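Local coordinates for protein pyruvate kinase (Cryptosporidium parvum, PDB 6P0Y) that probably catalyses the last step of glycolysis, the transfer of phosphate from phosphoenolpyruvate to ADP that yields pyruvate and ATP, at residues Ala425-Thr430 and Asn486-Ala491; Ile429-Thr434 and Ala505-Lys510. All blocks are in the same frame, centred on the assembly; numbering follows the deposited sequence.

Contact 1. Residues Ala425-Thr430 and Asn486-Ala491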
loop_
_atom_site.group_PDB
_atom_site.type_symbol
_atom_site.label_atom_id
_atom_site.label_comp_id
_atom_site.label_asym_id
_atom_site.label_seq_id
_atom_site.Cartn_x
_atom_site.Cartn_y
_atom_site.Cartn_z
ATOM N N ALA A 425 -9.664 22.306 5.568
ATOM C CA ALA A 425 -10.879 23.107 5.291
ATOM C C ALA A 425 -12.054 22.500 6.063
ATOM O O ALA A 425 -12.003 21.288 6.367
ATOM C CB ALA A 425 -11.159 23.149 3.806
ATOM N N LYS A 426 -13.061 23.323 6.370
ATOM C CA LYS A 426 -14.279 22.931 7.125
ATOM C C LYS A 426 -15.467 22.772 6.167
ATOM O O LYS A 426 -16.481 22.182 6.589
ATOM C CB LYS A 426 -14.577 23.979 8.200
ATOM C CG LYS A 426 -13.457 24.201 9.210
ATOM C CD LYS A 426 -13.104 22.965 10.013
ATOM C CE LYS A 426 -11.985 23.195 11.007
ATOM N NZ LYS A 426 -11.225 21.948 11.265
ATOM N N LEU A 427 -15.341 23.255 4.926
ATOM C CA LEU A 427 -16.460 23.339 3.950
ATOM C C LEU A 427 -15.951 23.071 2.529
ATOM O O LEU A 427 -14.814 23.478 2.221
ATOM C CB LEU A 427 -17.052 24.747 4.058
ATOM C CG LEU A 427 -18.565 24.874 3.923
ATOM C CD1 LEU A 427 -19.284 24.003 4.943
ATOM C CD2 LEU A 427 -18.978 26.329 4.077
ATOM N N ILE A 428 -16.775 22.411 1.708
ATOM C CA ILE A 428 -16.616 22.315 0.226
ATOM C C ILE A 428 -17.884 22.894 -0.404
ATOM O O ILE A 428 -18.955 22.312 -0.199
ATOM C CB ILE A 428 -16.349 20.868 -0.235
ATOM C CG1 ILE A 428 -15.102 20.284 0.433
ATOM C CG2 ILE A 428 -16.259 20.794 -1.756
ATOM C CD1 ILE A 428 -14.916 18.802 0.206
ATOM N N ILE A 429 -17.756 24.010 -1.121
ATOM C CA ILE A 429 -18.871 24.708 -1.820
ATOM C C ILE A 429 -18.781 24.369 -3.311
ATOM O O ILE A 429 -17.678 24.492 -3.867
ATOM C CB ILE A 429 -18.794 26.228 -1.569
ATOM C CG1 ILE A 429 -18.753 26.549 -0.074
ATOM C CG2 ILE A 429 -19.928 26.955 -2.272
ATOM C CD1 ILE A 429 -18.516 28.009 0.233
ATOM N N THR A 430 -19.898 23.959 -3.917
ATOM C CA THR A 430 -20.032 23.708 -5.376
ATOM C C THR A 430 -21.219 24.522 -5.910
ATOM O O THR A 430 -22.332 24.350 -5.385
ATOM C CB THR A 430 -20.144 22.205 -5.678
ATOM O OG1 THR A 430 -20.289 22.032 -7.088
ATOM C CG2 THR A 430 -21.301 21.520 -4.982
ATOM N N ASN A 486 -22.045 34.716 0.023
ATOM C CA ASN A 486 -23.374 34.493 0.654
ATOM C C ASN A 486 -23.433 33.085 1.258
ATOM O O ASN A 486 -24.113 32.918 2.289
ATOM C CB ASN A 486 -24.520 34.688 -0.344
ATOM C CG ASN A 486 -24.626 36.106 -0.868
ATOM O OD1 ASN A 486 -24.181 37.056 -0.226
ATOM N ND2 ASN A 486 -25.213 36.258 -2.042
ATOM N N ALA A 487 -22.772 32.110 0.625
ATOM C CA ALA A 487 -22.739 30.694 1.062
ATOM C C ALA A 487 -21.899 30.576 2.337
ATOM O O ALA A 487 -22.332 29.877 3.266
ATOM C CB ALA A 487 -22.193 29.817 -0.038
ATOM N N LEU A 488 -20.741 31.237 2.370
ATOM C CA LEU A 488 -19.843 31.278 3.554
ATOM C C LEU A 488 -20.566 31.973 4.713
ATOM O O LEU A 488 -20.464 31.471 5.847
ATOM C CB LEU A 488 -18.539 31.993 3.188
ATOM C CG LEU A 488 -17.591 31.187 2.303
ATOM C CD1 LEU A 488 -16.522 32.074 1.680
ATOM C CD2 LEU A 488 -16.957 30.049 3.087
ATOM N N ALA A 489 -21.285 33.064 4.431
ATOM C CA ALA A 489 -22.088 33.825 5.418
ATOM C C ALA A 489 -23.177 32.918 6.010
ATOM O O ALA A 489 -23.310 32.888 7.246
ATOM C CB ALA A 489 -22.681 35.054 4.775
ATOM N N LEU A 490 -23.920 32.208 5.156
ATOM C CA LEU A 490 -25.031 31.302 5.558
ATOM C C LEU A 490 -24.468 30.120 6.357
ATOM O O LEU A 490 -25.076 29.764 7.388
ATOM C CB LEU A 490 -25.775 30.823 4.306
ATOM C CG LEU A 490 -27.008 29.955 4.559
ATOM C CD1 LEU A 490 -27.991 30.670 5.468
ATOM C CD2 LEU A 490 -27.685 29.567 3.257
ATOM N N ALA A 491 -23.352 29.545 5.894
ATOM C CA ALA A 491 -22.634 28.423 6.544
ATOM C C ALA A 491 -22.139 28.857 7.926
ATOM O O ALA A 491 -22.102 28.006 8.831
ATOM C CB ALA A 491 -21.490 27.970 5.674
#

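Contact 2. Residues Ile429-Thr434 and Ala505-Lys510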
loop_
_atom_site.group_PDB
_atom_site.type_symbol
_atom_site.label_atom_id
_atom_site.label_comp_id
_atom_site.label_asym_id
_atom_site.label_seq_id
_atom_site.Cartn_x
_atom_site.Cartn_y
_atom_site.Cartn_z
ATOM N N ILE A 429 -17.756 24.010 -1.121
ATOM C CA ILE A 429 -18.871 24.708 -1.820
ATOM C C ILE A 429 -18.781 24.369 -3.311
ATOM O O ILE A 429 -17.678 24.492 -3.867
ATOM C CB ILE A 429 -18.794 26.228 -1.569
ATOM C CG1 ILE A 429 -18.753 26.549 -0.074
ATOM C CG2 ILE A 429 -19.928 26.955 -2.272
ATOM C CD1 ILE A 429 -18.516 28.009 0.233
ATOM N N THR A 430 -19.898 23.959 -3.917
ATOM C CA THR A 430 -20.032 23.708 -5.376
ATOM C C THR A 430 -21.219 24.522 -5.910
ATOM O O THR A 430 -22.332 24.350 -5.385
ATOM C CB THR A 430 -20.144 22.205 -5.678
ATOM O OG1 THR A 430 -20.289 22.032 -7.088
ATOM C CG2 THR A 430 -21.301 21.520 -4.982
ATOM N N ILE A 431 -20.977 25.393 -6.896
ATOM C CA ILE A 431 -22.035 26.118 -7.660
ATOM C C ILE A 431 -22.379 25.262 -8.881
ATOM O O ILE A 431 -21.470 25.006 -9.685
ATOM C CB ILE A 431 -21.589 27.535 -8.069
ATOM C CG1 ILE A 431 -20.997 28.308 -6.889
ATOM C CG2 ILE A 431 -22.743 28.292 -8.712
ATOM C CD1 ILE A 431 -20.392 29.632 -7.269
ATOM N N THR A 432 -23.640 24.841 -9.007
ATOM C CA THR A 432 -24.086 23.815 -9.986
ATOM C C THR A 432 -25.501 24.136 -10.480
ATOM O O THR A 432 -26.303 24.665 -9.682
ATOM C CB THR A 432 -23.996 22.419 -9.356
ATOM O OG1 THR A 432 -24.365 21.440 -10.327
ATOM C CG2 THR A 432 -24.872 22.268 -8.131
ATOM N N GLU A 433 -25.776 23.833 -11.753
ATOM C CA GLU A 433 -27.121 23.905 -12.386
ATOM C C GLU A 433 -27.771 22.515 -12.387
ATOM O O GLU A 433 -28.989 22.450 -12.616
ATOM C CB GLU A 433 -27.019 24.414 -13.825
ATOM C CG GLU A 433 -26.646 25.884 -13.932
ATOM C CD GLU A 433 -26.275 26.360 -15.329
ATOM O OE1 GLU A 433 -26.734 27.453 -15.726
ATOM O OE2 GLU A 433 -25.517 25.646 -16.017
ATOM N N THR A 434 -26.988 21.455 -12.158
ATOM C CA THR A 434 -27.410 20.032 -12.304
ATOM C C THR A 434 -27.291 19.270 -10.977
ATOM O O THR A 434 -28.134 18.386 -10.744
ATOM C CB THR A 434 -26.583 19.332 -13.388
ATOM O OG1 THR A 434 -25.203 19.442 -13.032
ATOM C CG2 THR A 434 -26.822 19.912 -14.766
ATOM N N ALA A 505 -14.026 26.219 -2.761
ATOM C CA ALA A 505 -15.105 26.633 -3.685
ATOM C C ALA A 505 -14.833 26.010 -5.057
ATOM O O ALA A 505 -13.667 25.997 -5.481
ATOM C CB ALA A 505 -15.185 28.136 -3.760
ATOM N N VAL A 506 -15.879 25.502 -5.707
ATOM C CA VAL A 506 -15.805 24.777 -7.009
ATOM C C VAL A 506 -16.951 25.277 -7.889
ATOM O O VAL A 506 -18.103 25.246 -7.425
ATOM C CB VAL A 506 -15.868 23.255 -6.779
ATOM C CG1 VAL A 506 -16.472 22.503 -7.956
ATOM C CG2 VAL A 506 -14.501 22.697 -6.418
ATOM N N HIS A 507 -16.646 25.732 -9.103
ATOM C CA HIS A 507 -17.663 26.174 -10.092
ATOM C C HIS A 507 -17.077 26.177 -11.505
ATOM O O HIS A 507 -15.844 26.057 -11.642
ATOM C CB HIS A 507 -18.251 27.535 -9.691
ATOM C CG HIS A 507 -17.268 28.652 -9.586
ATOM N ND1 HIS A 507 -16.925 29.440 -10.665
ATOM C CD2 HIS A 507 -16.594 29.150 -8.530
ATOM C CE1 HIS A 507 -16.069 30.366 -10.285
ATOM N NE2 HIS A 507 -15.848 30.210 -8.979
ATOM N N GLY A 508 -17.952 26.281 -12.506
ATOM C CA GLY A 508 -17.573 26.532 -13.907
ATOM C C GLY A 508 -17.432 28.020 -14.173
ATOM O O GLY A 508 -18.019 28.815 -13.418
ATOM N N VAL A 509 -16.645 28.380 -15.188
ATOM C CA VAL A 509 -16.632 29.729 -15.825
ATOM C C VAL A 509 -17.072 29.528 -17.274
ATOM O O VAL A 509 -16.569 28.581 -17.910
ATOM C CB VAL A 509 -15.245 30.389 -15.727
ATOM C CG1 VAL A 509 -15.182 31.730 -16.457
ATOM C CG2 VAL A 509 -14.803 30.531 -14.277
ATOM N N LYS A 510 -17.998 30.359 -17.757
ATOM C CA LYS A 510 -18.667 30.162 -19.068
ATOM C C LYS A 510 -17.837 30.818 -20.180
ATOM O O LYS A 510 -17.815 30.252 -21.293
ATOM C CB LYS A 510 -20.108 30.686 -19.004
ATOM C CG LYS A 510 -20.997 30.324 -20.188
ATOM C CD LYS A 510 -20.941 28.853 -20.591
ATOM C CE LYS A 510 -21.500 28.580 -21.973
ATOM N NZ LYS A 510 -20.830 27.422 -22.617
#

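Contact 1. Residues Ala425-Thr430 and Asn486-Ala491
Leu427 meets Ala491 where strand 427-431 packs against helix 480-493. The leucine side chain leaves the strand toward the helix, and one branch does the touching: Leu427 CD2 lies 3.4 Å from CB of Ala491. The same Leu427 methyl is a looser neighbour of Leu488, with the two CD2 atoms 4.3 Å apart. Next along the strand, Ile428 turns to the other face of the sheet and packs on Ile441 of helix 436-443. Strand 427-431 is thus an inner layer, with helices over both faces. This is the three-layer alpha/beta build of the C-terminal domain of pyruvate kinases. The helix axis passes 10.3 Å from the strand axis, and the two N-to-C directions differ by 140°, closer to antiparallel than to parallel. Ile429 brings the side chains back to the helix side. CG1 is anti to the carbonyl carbon (chi1 -54°), and the chain then extends (chi2 173°), carrying CD1 out to the helix. Ile429 CD1 sits 3.8 Å from Leu488 CD2, and the two side chains cross at about a right angle. Ile429 CD1 is also 4.1 Å from Ala487 CB. Ala487 and Ala491 are one helical turn apart, and both direct their CB toward the strand. The CB bond of Leu488 runs alongside the contact, but the end of the side chain comes nearer to the strand. The touching residues are all buried and wholly apolar. Cys453 and Ile451 of strand 449-454 flank them along one edge, and Ala503 of strand 502-509 flanks them along the other.

Contact 2. Residues Ile429-Thr434 and Ala505-Lys510
Ile429 and Val506 join two neighbouring parallel strands, whose short axes lie 4.6 Å apart and diverge by only 12°. Val506 N gives a weak hydrogen bond to Ile429 O (2.8 Å, 129° at the hydrogen). Val506 O takes a straighter one from Ile431 N (2.9 Å). Val506 thus bonds to the residues before and after its partner Thr430, as in a parallel pair. On the face carrying Thr430 and Val506, Thr430 OG1 is 3.9 Å from Val506 CG1, and helix 436-443 packs over both. On the side of helix 480-493, Ile431 and His507 lie side by side and point the same way, with their CB atoms 3.7 Å apart. CD1 of Ile431 reaches obliquely to the imidazole, 4.0 Å from His507 CG. Both ring nitrogens have partners. His507 ND1 donates to Gly508 O (3.0 Å), which lies nearly in the ring plane, and NE2 has a weak hydrogen bond with Lys521 NZ. Past this pair the contact opens out. Glu433, Thr434 and Lys510 are exposed, and none of their side chains packs across. Here the first segment has parted from strand 502-509 and folds on itself: Thr432 OG1 accepts from Thr434 N in an ST turn that leads into helix 436-443. Such a parallel pair with helices on both faces belongs to the core of the C-terminal alpha/beta domain of pyruvate kinases.

In the fold
Both contacts use strand 427-431, and they share Ile429 and Thr430. In contact 1 this strand is covered by helix 480-493; in contact 2 it pairs with its neighbour in the sheet, strand 502-509. That helix and that strand follow each other in the chain, so the helix lies over the sheet that its own following strand joins. The contact centres are about 13 Å apart. Contact 2 lies toward the C-terminal end of the shared strand. Both centres sit about 25 to 26 Å from the centre of the chain, away from the ADP-binding residues Arg74, Asn76, His79 and Arg116. No other subunit touches either one.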